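Local coordinates for protein cell Inhibiting Factor (CifBp) (PDB 3GQM) that deamidates a specific glutamine side chain of host NEDD8 to glutamate, shutting down cullin-RING ubiquitin ligases and so blocking the host cell cycle, at residues Ile111-Asp123 with His258-Val272. Sequence-based numbering, arbitrary orientation.
Sequences IFKLMTEKDVPID and HEYDFRQFQRNAQYV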
loop_
_atom_site.group_PDB
_atom_site.type_symbol
_atom_site.label_atom_id
_atom_site.label_comp_id
_atom_site.label_asym_id
_atom_site.label_seq_id
_atom_site.Cartn_x
_atom_site.Cartn_y
_atom_site.Cartn_z
ATOM N N ILE A 111 3.377 3.573 2.863
ATOM C CA ILE A 111 4.436 2.553 2.655
ATOM C C ILE A 111 5.324 2.896 1.448
ATOM O O ILE A 111 6.551 2.645 1.466
ATOM C CB ILE A 111 3.846 1.118 2.543
ATOM C CG1 ILE A 111 3.302 0.678 3.935
ATOM C CG2 ILE A 111 4.925 0.155 1.989
ATOM C CD1 ILE A 111 2.245 -0.466 3.884
ATOM N N PHE A 112 4.719 3.481 0.419
ATOM C CA PHE A 112 5.495 4.027 -0.703
ATOM C C PHE A 112 6.548 5.072 -0.236
ATOM O O PHE A 112 7.710 4.991 -0.653
ATOM C CB PHE A 112 4.568 4.688 -1.734
ATOM C CG PHE A 112 5.286 5.216 -2.981
ATOM C CD1 PHE A 112 5.423 4.390 -4.126
ATOM C CD2 PHE A 112 5.827 6.532 -3.000
ATOM C CE1 PHE A 112 6.088 4.837 -5.281
ATOM C CE2 PHE A 112 6.485 7.025 -4.151
ATOM C CZ PHE A 112 6.622 6.174 -5.300
ATOM N N LYS A 113 6.116 6.079 0.548
ATOM C CA LYS A 113 7.039 7.062 1.122
ATOM C C LYS A 113 8.077 6.352 1.986
ATOM O O LYS A 113 9.292 6.603 1.806
ATOM C CB LYS A 113 6.284 8.132 1.941
ATOM C CG LYS A 113 5.476 9.148 1.040
ATOM C CD LYS A 113 4.554 10.051 1.919
ATOM C CE LYS A 113 5.367 10.913 2.950
ATOM N NZ LYS A 113 5.981 12.035 2.212
ATOM N N LEU A 114 7.626 5.451 2.881
ATOM C CA LEU A 114 8.584 4.682 3.718
ATOM C C LEU A 114 9.685 3.992 2.904
ATOM O O LEU A 114 10.853 4.012 3.295
ATOM C CB LEU A 114 7.891 3.627 4.587
ATOM C CG LEU A 114 8.679 3.056 5.778
ATOM C CD1 LEU A 114 8.916 4.104 6.826
ATOM C CD2 LEU A 114 7.956 1.928 6.423
ATOM N N MET A 115 9.324 3.401 1.778
ATOM C CA MET A 115 10.303 2.658 0.980
ATOM C C MET A 115 11.292 3.562 0.209
ATOM O O MET A 115 12.468 3.226 0.107
ATOM C CB MET A 115 9.551 1.735 0.007
ATOM C CG MET A 115 8.776 0.651 0.737
ATOM S SD MET A 115 7.829 -0.394 -0.362
ATOM C CE MET A 115 9.153 -1.050 -1.391
ATOM N N THR A 116 10.787 4.686 -0.338
ATOM C CA THR A 116 11.491 5.477 -1.340
ATOM C C THR A 116 12.218 6.699 -0.791
ATOM O O THR A 116 13.105 7.190 -1.443
ATOM C CB THR A 116 10.514 6.001 -2.426
ATOM O OG1 THR A 116 9.451 6.736 -1.812
ATOM C CG2 THR A 116 9.914 4.832 -3.248
ATOM N N GLU A 117 11.854 7.197 0.379
ATOM C CA GLU A 117 12.386 8.496 0.861
ATOM C C GLU A 117 13.749 8.353 1.529
ATOM O O GLU A 117 14.050 7.343 2.165
ATOM C CB GLU A 117 11.428 9.202 1.834
ATOM C CG GLU A 117 10.274 9.885 1.111
ATOM C CD GLU A 117 9.244 10.533 2.033
ATOM O OE1 GLU A 117 9.185 10.218 3.257
ATOM O OE2 GLU A 117 8.459 11.357 1.499
ATOM N N LYS A 118 14.545 9.397 1.408
ATOM C CA LYS A 118 15.793 9.466 2.147
ATOM C C LYS A 118 15.706 10.788 2.897
ATOM O O LYS A 118 15.235 10.839 4.034
ATOM C CB LYS A 118 16.944 9.437 1.140
ATOM C CG LYS A 118 18.267 8.989 1.663
ATOM C CD LYS A 118 19.029 10.073 2.398
ATOM C CE LYS A 118 20.532 9.873 2.238
ATOM N NZ LYS A 118 20.860 8.460 1.848
ATOM N N ASP A 119 16.083 11.858 2.212
ATOM C CA ASP A 119 16.090 13.179 2.799
ATOM C C ASP A 119 15.272 14.189 1.973
ATOM O O ASP A 119 15.062 15.322 2.417
ATOM C CB ASP A 119 17.547 13.635 3.078
ATOM C CG ASP A 119 18.492 13.439 1.878
ATOM O OD1 ASP A 119 18.078 13.064 0.745
ATOM O OD2 ASP A 119 19.692 13.697 2.063
ATOM N N VAL A 120 14.795 13.774 0.794
ATOM C CA VAL A 120 13.905 14.604 -0.044
ATOM C C VAL A 120 12.468 14.022 -0.031
ATOM O O VAL A 120 12.277 12.909 -0.477
ATOM C CB VAL A 120 14.391 14.679 -1.506
ATOM C CG1 VAL A 120 13.466 15.562 -2.363
ATOM C CG2 VAL A 120 15.832 15.232 -1.581
ATOM N N PRO A 121 11.472 14.782 0.478
ATOM C CA PRO A 121 10.075 14.321 0.577
ATOM C C PRO A 121 9.506 13.925 -0.783
ATOM O O PRO A 121 9.861 14.525 -1.800
ATOM C CB PRO A 121 9.338 15.534 1.140
ATOM C CG PRO A 121 10.443 16.330 1.850
ATOM C CD PRO A 121 11.625 16.174 0.948
ATOM N N ILE A 122 8.686 12.883 -0.812
ATOM C CA ILE A 122 8.019 12.462 -2.045
ATOM C C ILE A 122 6.514 12.377 -1.758
ATOM O O ILE A 122 6.080 11.822 -0.745
ATOM C CB ILE A 122 8.510 11.076 -2.570
ATOM C CG1 ILE A 122 10.028 11.069 -2.820
ATOM C CG2 ILE A 122 7.820 10.697 -3.906
ATOM C CD1 ILE A 122 10.632 9.645 -2.777
ATOM N N ASP A 123 5.739 12.975 -2.639
ATOM C CA ASP A 123 4.312 13.010 -2.492
ATOM C C ASP A 123 3.811 12.098 -3.564
ATOM O O ASP A 123 3.831 12.470 -4.732
ATOM C CB ASP A 123 3.797 14.425 -2.724
ATOM C CG ASP A 123 2.320 14.545 -2.458
ATOM O OD1 ASP A 123 1.605 13.501 -2.272
ATOM O OD2 ASP A 123 1.909 15.701 -2.403
ATOM N N HIS A 258 9.044 3.839 -8.953
ATOM C CA HIS A 258 10.046 4.706 -8.352
ATOM C C HIS A 258 11.096 3.807 -7.745
ATOM O O HIS A 258 10.779 2.909 -6.954
ATOM C CB HIS A 258 9.392 5.506 -7.227
ATOM C CG HIS A 258 10.198 6.668 -6.761
ATOM N ND1 HIS A 258 11.434 6.526 -6.170
ATOM C CD2 HIS A 258 9.943 8.002 -6.785
ATOM C CE1 HIS A 258 11.914 7.722 -5.859
ATOM N NE2 HIS A 258 11.032 8.632 -6.227
ATOM N N GLU A 259 12.358 4.096 -8.027
ATOM C CA GLU A 259 13.426 3.331 -7.407
ATOM C C GLU A 259 13.458 3.540 -5.904
ATOM O O GLU A 259 12.987 4.580 -5.382
ATOM C CB GLU A 259 14.812 3.683 -7.992
ATOM C CG GLU A 259 15.201 5.142 -7.851
ATOM C CD GLU A 259 16.504 5.449 -8.604
ATOM O OE1 GLU A 259 17.551 4.968 -8.147
ATOM O OE2 GLU A 259 16.479 6.133 -9.663
ATOM N N TYR A 260 14.024 2.553 -5.218
ATOM C CA TYR A 260 14.353 2.727 -3.818
ATOM C C TYR A 260 15.653 2.034 -3.471
ATOM O O TYR A 260 16.053 1.026 -4.103
ATOM C CB TYR A 260 13.193 2.264 -2.898
ATOM C CG TYR A 260 12.918 0.760 -2.825
ATOM C CD1 TYR A 260 13.563 -0.056 -1.871
ATOM C CD2 TYR A 260 12.013 0.161 -3.723
ATOM C CE1 TYR A 260 13.306 -1.429 -1.793
ATOM C CE2 TYR A 260 11.742 -1.211 -3.656
ATOM C CZ TYR A 260 12.363 -1.995 -2.678
ATOM O OH TYR A 260 12.074 -3.320 -2.667
ATOM N N ASP A 261 16.317 2.607 -2.483
ATOM C CA ASP A 261 17.441 1.986 -1.822
ATOM C C ASP A 261 16.957 1.015 -0.751
ATOM O O ASP A 261 16.324 1.428 0.208
ATOM C CB ASP A 261 18.263 3.043 -1.096
ATOM C CG ASP A 261 19.500 2.444 -0.474
ATOM O OD1 ASP A 261 20.503 2.364 -1.198
ATOM O OD2 ASP A 261 19.465 2.017 0.703
ATOM N N PHE A 262 17.300 -0.253 -0.861
ATOM C CA PHE A 262 16.890 -1.186 0.190
ATOM C C PHE A 262 17.319 -0.885 1.630
ATOM O O PHE A 262 16.553 -1.097 2.581
ATOM C CB PHE A 262 17.276 -2.625 -0.185
ATOM C CG PHE A 262 16.760 -3.628 0.770
ATOM C CD1 PHE A 262 15.400 -3.988 0.738
ATOM C CD2 PHE A 262 17.616 -4.199 1.726
ATOM C CE1 PHE A 262 14.889 -4.903 1.656
ATOM C CE2 PHE A 262 17.138 -5.124 2.649
ATOM C CZ PHE A 262 15.778 -5.490 2.624
ATOM N N ARG A 263 18.554 -0.458 1.822
ATOM C CA ARG A 263 19.010 -0.140 3.198
ATOM C C ARG A 263 18.316 1.089 3.744
ATOM O O ARG A 263 18.078 1.175 4.941
ATOM C CB ARG A 263 20.534 0.110 3.260
ATOM C CG ARG A 263 21.370 -1.153 3.034
ATOM C CD ARG A 263 22.859 -0.839 3.388
ATOM N NE ARG A 263 23.763 -1.921 3.017
ATOM C CZ ARG A 263 23.804 -3.096 3.653
ATOM N NH1 ARG A 263 24.655 -4.026 3.250
ATOM N NH2 ARG A 263 23.000 -3.334 4.688
ATOM N N GLN A 264 18.009 2.042 2.876
ATOM C CA GLN A 264 17.265 3.273 3.322
ATOM C C GLN A 264 15.892 2.886 3.797
ATOM O O GLN A 264 15.453 3.352 4.879
ATOM C CB GLN A 264 17.148 4.325 2.199
ATOM C CG GLN A 264 16.769 5.711 2.721
ATOM C CD GLN A 264 17.653 6.153 3.908
ATOM O OE1 GLN A 264 18.869 6.090 3.850
ATOM N NE2 GLN A 264 17.033 6.561 4.983
ATOM N N PHE A 265 15.236 1.994 3.015
ATOM C CA PHE A 265 13.937 1.411 3.421
ATOM C C PHE A 265 13.980 0.788 4.836
ATOM O O PHE A 265 13.133 1.067 5.708
ATOM C CB PHE A 265 13.445 0.371 2.383
ATOM C CG PHE A 265 12.217 -0.440 2.832
ATOM C CD1 PHE A 265 11.189 0.143 3.575
ATOM C CD2 PHE A 265 12.086 -1.777 2.471
ATOM C CE1 PHE A 265 10.099 -0.598 4.007
ATOM C CE2 PHE A 265 10.978 -2.536 2.887
ATOM C CZ PHE A 265 9.976 -1.947 3.644
ATOM N N GLN A 266 14.956 -0.086 5.036
ATOM C CA GLN A 266 15.157 -0.751 6.328
ATOM C C GLN A 266 15.373 0.291 7.382
ATOM O O GLN A 266 14.800 0.233 8.451
ATOM C CB GLN A 266 16.392 -1.632 6.266
ATOM C CG GLN A 266 16.233 -2.853 5.398
ATOM C CD GLN A 266 17.439 -3.754 5.575
ATOM O OE1 GLN A 266 18.533 -3.436 5.119
ATOM N NE2 GLN A 266 17.250 -4.861 6.245
ATOM N N ARG A 267 16.186 1.265 7.044
ATOM C CA ARG A 267 16.509 2.327 7.968
ATOM C C ARG A 267 15.241 3.146 8.328
ATOM O O ARG A 267 14.972 3.383 9.516
ATOM C CB ARG A 267 17.640 3.202 7.386
ATOM C CG ARG A 267 18.331 4.033 8.434
ATOM C CD ARG A 267 19.656 4.669 7.898
ATOM N NE ARG A 267 20.461 5.216 9.011
ATOM C CZ ARG A 267 21.231 4.514 9.864
ATOM N NH1 ARG A 267 21.378 3.193 9.795
ATOM N NH2 ARG A 267 21.871 5.157 10.821
ATOM N N ASN A 268 14.455 3.546 7.339
ATOM C CA ASN A 268 13.189 4.266 7.645
ATOM C C ASN A 268 12.278 3.433 8.493
ATOM O O ASN A 268 11.674 3.937 9.474
ATOM C CB ASN A 268 12.454 4.713 6.370
ATOM C CG ASN A 268 13.244 5.704 5.561
ATOM O OD1 ASN A 268 14.096 6.422 6.112
ATOM N ND2 ASN A 268 12.969 5.782 4.227
ATOM N N ALA A 269 12.164 2.141 8.166
ATOM C CA ALA A 269 11.202 1.325 8.922
ATOM C C ALA A 269 11.663 1.097 10.366
ATOM O O ALA A 269 10.825 0.982 11.287
ATOM C CB ALA A 269 10.903 -0.010 8.247
ATOM N N GLN A 270 12.990 1.007 10.556
ATOM C CA GLN A 270 13.556 0.760 11.901
ATOM C C GLN A 270 13.261 1.970 12.768
ATOM O O GLN A 270 12.811 1.834 13.902
ATOM C CB GLN A 270 15.082 0.489 11.861
ATOM N N TYR A 271 13.514 3.140 12.218
ATOM C CA TYR A 271 13.206 4.367 12.893
ATOM C C TYR A 271 11.737 4.376 13.363
ATOM O O TYR A 271 11.453 4.556 14.560
ATOM C CB TYR A 271 13.511 5.568 11.993
ATOM C CG TYR A 271 12.988 6.854 12.593
ATOM C CD1 TYR A 271 13.779 7.612 13.458
ATOM C CD2 TYR A 271 11.677 7.270 12.347
ATOM C CE1 TYR A 271 13.286 8.762 14.040
ATOM C CE2 TYR A 271 11.176 8.405 12.920
ATOM C CZ TYR A 271 11.977 9.149 13.763
ATOM O OH TYR A 271 11.463 10.290 14.311
ATOM N N VAL A 272 10.808 4.128 12.428
ATOM C CA VAL A 272 9.391 4.174 12.733
ATOM C C VAL A 272 9.039 3.130 13.767
ATOM O O VAL A 272 8.302 3.413 14.730
ATOM C CB VAL A 272 8.483 4.017 11.446
ATOM C CG1 VAL A 272 6.994 3.893 11.865
ATOM C CG2 VAL A 272 8.690 5.203 10.491
HETATM O O HOH W 1 14.141 6.676 -3.761
HETATM O O HOH W 2 13.396 8.978 5.067
#
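The C-terminal end of the helix that starts at the inferred active-site residue C104 is held here by an asparagine side chain from helix 262-272. N268 points its amide at the two backbone carbonyls where helix 111-116 gives out: ND2 donates to L114 O at 2.9 Å and to E117 O at 2.8 Å. Both acceptors lie in the amide plane, so the two N-H groups are used at once and the rotation of the amide is fixed. Its OD1 accepts from Q264 NE2 and from a water that also donates to K118 O. Next to this grip L114 sits as a knob among F265, N268, A269 and V272, with CD1 3.8 Å from V272 CG2. M115 serves two rings: CG lies over a face of F265, while the bend at chi3 (60°) brings CE over a face of Y260, 3.4 Å from CE2, with SD making a more distant Met-aromatic contact to each ring. On the strand side, F112 turns its ring edge to the face of H258 in an offset edge-to-face pair, planes at 88°, and T116 CB rests over a face of the same imidazole. H258 ND1 donates in its ring plane to a lone pair of E259 O, which helps fix the imidazole's rotation. F112, M115 and T116 also touch V149 of strand 147-154, next to edge strand 253-260, and L114 reaches helices 29-42 and 47-53.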